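Local coordinates for protein oxidoreductase (Bordetella pertussis, PDB 3Q2K) that probably oxidises UDP-N-acetylglucosaminuronic acid with NAD as cofactor, an early step toward a diacetamido-mannuronic acid sugar, at residues L352-R357 and I365-D370. Residues are numbered along the deposited sequence; the frame is centred on the assembly and turned at random.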
loop_
_atom_site.group_PDB
_atom_site.type_symbol
_atom_site.label_atom_id
_atom_site.label_comp_id
_atom_site.label_asym_id
_atom_site.label_seq_id
_atom_site.Cartn_x
_atom_site.Cartn_y
_atom_site.Cartn_z
ATOM N N LEU C 352 17.188 -12.064 9.629
ATOM C CA LEU C 352 16.445 -13.251 9.217
ATOM C C LEU C 352 14.984 -12.883 9.366
ATOM O O LEU C 352 14.178 -13.291 8.530
ATOM C CB LEU C 352 16.715 -14.481 10.104
ATOM C CG LEU C 352 18.190 -14.878 10.152
ATOM C CD1 LEU C 352 18.429 -15.896 11.260
ATOM C CD2 LEU C 352 18.623 -15.405 8.788
ATOM N N THR C 353 14.632 -12.207 10.457
ATOM C CA THR C 353 13.218 -11.894 10.665
ATOM C C THR C 353 12.743 -11.016 9.505
ATOM O O THR C 353 11.689 -11.230 8.902
ATOM C CB THR C 353 12.971 -11.174 12.014
ATOM O OG1 THR C 353 13.431 -12.003 13.082
ATOM C CG2 THR C 353 11.482 -10.949 12.275
ATOM N N ALA C 354 13.556 -10.025 9.160
ATOM C CA ALA C 354 13.193 -9.096 8.091
ATOM C C ALA C 354 13.055 -9.839 6.758
ATOM O O ALA C 354 12.081 -9.688 6.010
ATOM C CB ALA C 354 14.254 -7.968 7.997
ATOM N N ILE C 355 14.048 -10.674 6.463
ATOM C CA ILE C 355 13.940 -11.546 5.290
ATOM C C ILE C 355 12.708 -12.457 5.286
ATOM O O ILE C 355 12.042 -12.554 4.260
ATOM C CB ILE C 355 15.166 -12.430 5.158
ATOM C CG1 ILE C 355 16.334 -11.553 4.699
ATOM C CG2 ILE C 355 14.877 -13.598 4.202
ATOM C CD1 ILE C 355 17.595 -12.347 4.835
ATOM N N TYR C 356 12.342 -13.072 6.406
ATOM C CA TYR C 356 11.163 -13.943 6.447
ATOM C C TYR C 356 9.872 -13.139 6.383
ATOM O O TYR C 356 8.923 -13.599 5.755
ATOM C CB TYR C 356 11.126 -14.823 7.703
ATOM C CG TYR C 356 11.969 -16.073 7.600
ATOM C CD1 TYR C 356 12.743 -16.304 6.464
ATOM C CD2 TYR C 356 12.071 -16.977 8.654
ATOM C CE1 TYR C 356 13.555 -17.434 6.360
ATOM C CE2 TYR C 356 12.887 -18.106 8.561
ATOM C CZ TYR C 356 13.616 -18.341 7.402
ATOM O OH TYR C 356 14.398 -19.470 7.233
ATOM N N ARG C 357 9.813 -11.966 7.008
ATOM C CA ARG C 357 8.612 -11.153 6.843
ATOM C C ARG C 357 8.498 -10.611 5.425
ATOM O O ARG C 357 7.379 -10.482 4.929
ATOM C CB ARG C 357 8.563 -9.938 7.783
ATOM C CG ARG C 357 8.477 -10.270 9.263
ATOM C CD ARG C 357 8.352 -9.046 10.153
ATOM N NE ARG C 357 8.329 -9.498 11.543
ATOM C CZ ARG C 357 8.604 -8.699 12.567
ATOM N NH1 ARG C 357 8.895 -7.435 12.283
ATOM N NH2 ARG C 357 8.608 -9.143 13.816
ATOM N N ILE C 365 11.116 -4.859 3.920
ATOM C CA ILE C 365 11.124 -4.758 5.384
ATOM C C ILE C 365 12.369 -3.961 5.808
ATOM O O ILE C 365 13.484 -4.310 5.426
ATOM C CB ILE C 365 11.144 -6.138 6.064
ATOM C CG1 ILE C 365 9.939 -6.982 5.649
ATOM C CG2 ILE C 365 11.297 -6.031 7.593
ATOM C CD1 ILE C 365 8.672 -6.370 6.205
ATOM N N PRO C 366 12.197 -2.811 6.485
ATOM C CA PRO C 366 13.336 -2.001 6.892
ATOM C C PRO C 366 13.751 -2.304 8.328
ATOM O O PRO C 366 12.913 -2.737 9.122
ATOM C CB PRO C 366 12.742 -0.597 6.916
ATOM C CG PRO C 366 11.325 -0.830 7.336
ATOM C CD PRO C 366 10.923 -2.085 6.623
ATOM N N LEU C 367 15.016 -2.044 8.644
ATOM C CA LEU C 367 15.538 -2.161 10.009
ATOM C C LEU C 367 15.700 -0.812 10.696
ATOM O O LEU C 367 15.793 0.197 10.004
ATOM C CB LEU C 367 16.951 -2.736 9.965
ATOM C CG LEU C 367 16.910 -4.134 9.336
ATOM C CD1 LEU C 367 18.323 -4.656 9.178
ATOM C CD2 LEU C 367 16.142 -5.052 10.269
ATOM N N PRO C 368 15.793 -0.778 12.034
ATOM C CA PRO C 368 15.724 -1.881 12.983
ATOM C C PRO C 368 14.255 -2.227 13.173
ATOM O O PRO C 368 13.412 -1.428 12.794
ATOM C CB PRO C 368 16.267 -1.273 14.279
ATOM C CG PRO C 368 15.945 0.198 14.161
ATOM C CD PRO C 368 15.855 0.537 12.696
ATOM N N LEU C 369 13.955 -3.417 13.686
ATOM C CA LEU C 369 12.591 -3.861 13.926
ATOM C C LEU C 369 12.029 -3.296 15.232
ATOM O O LEU C 369 12.740 -3.017 16.193
ATOM C CB LEU C 369 12.579 -5.387 14.022
ATOM C CG LEU C 369 13.246 -6.099 12.846
ATOM C CD1 LEU C 369 13.227 -7.610 13.095
ATOM C CD2 LEU C 369 12.512 -5.685 11.559
ATOM N N ASP C 370 10.722 -3.074 15.263
ATOM C CA ASP C 370 10.063 -2.815 16.536
ATOM C C ASP C 370 10.277 -3.934 17.543
ATOM O O ASP C 370 10.348 -5.108 17.165
ATOM C CB ASP C 370 8.567 -2.821 16.232
ATOM C CG ASP C 370 8.146 -1.576 15.494
ATOM O OD1 ASP C 370 8.894 -0.585 15.620
ATOM O OD2 ASP C 370 7.073 -1.649 14.860
ATOM O OXT ASP C 370 10.337 -3.619 18.732
#
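Ala354 CB sits against Ile365 CG2 at 3.6 Å, where the helix comes nearest the strand; the two CA atoms are 5.5 Å apart. Ile365 straddles this point. Its CG2, anti to the backbone N, lies over Ala354, while CG1, anti to the carbonyl carbon, is 3.5 Å from Ala354 O and 3.9 Å from Arg357 CB one helical turn on. Leu367 reaches the same methyl more loosely, with CD2 4.2 Å from Ala354 CB. Farther along, Leu369 divides its two methyls between two helix residues: CD1 rests 3.7 Å from Thr353 CB, and CD2 approaches Arg357 NH1 obliquely at 4.1 Å. The Arg357 chain runs extended from CG to NE (chi2 -177°, chi3 -178°), which brings one face of its guanidinium against Thr353 CG2, off-centre near the rim. With chi1 at -59°, Thr353 gives OG1 to Leu349 O of the preceding turn and turns CG2 toward the guanidinium.

Trp129 of helix 129-142 touches Thr353, Arg357 and Leu369, and its NE1 is hydrogen-bonded to Asp370 O at the chain terminus. Backbone bonds from Ile365 to Val226 and from Leu367 to Glu224 place the short strand 365-366 outermost, within this chain, on the mixed sheet of the C-terminal domain. Arg360 of a second subunit forms a salt bridge with Asp370 OD1. Helix 342-361 and the C-terminal tail that returns across it thus meet through van der Waals contact, mostly aliphatic, with a carbonyl oxygen and a guanidinium at its margin, whereas the tail's polar anchoring comes from outside the helix, from strand 223-231, Arg250, Trp129 and the neighbouring subunit among others.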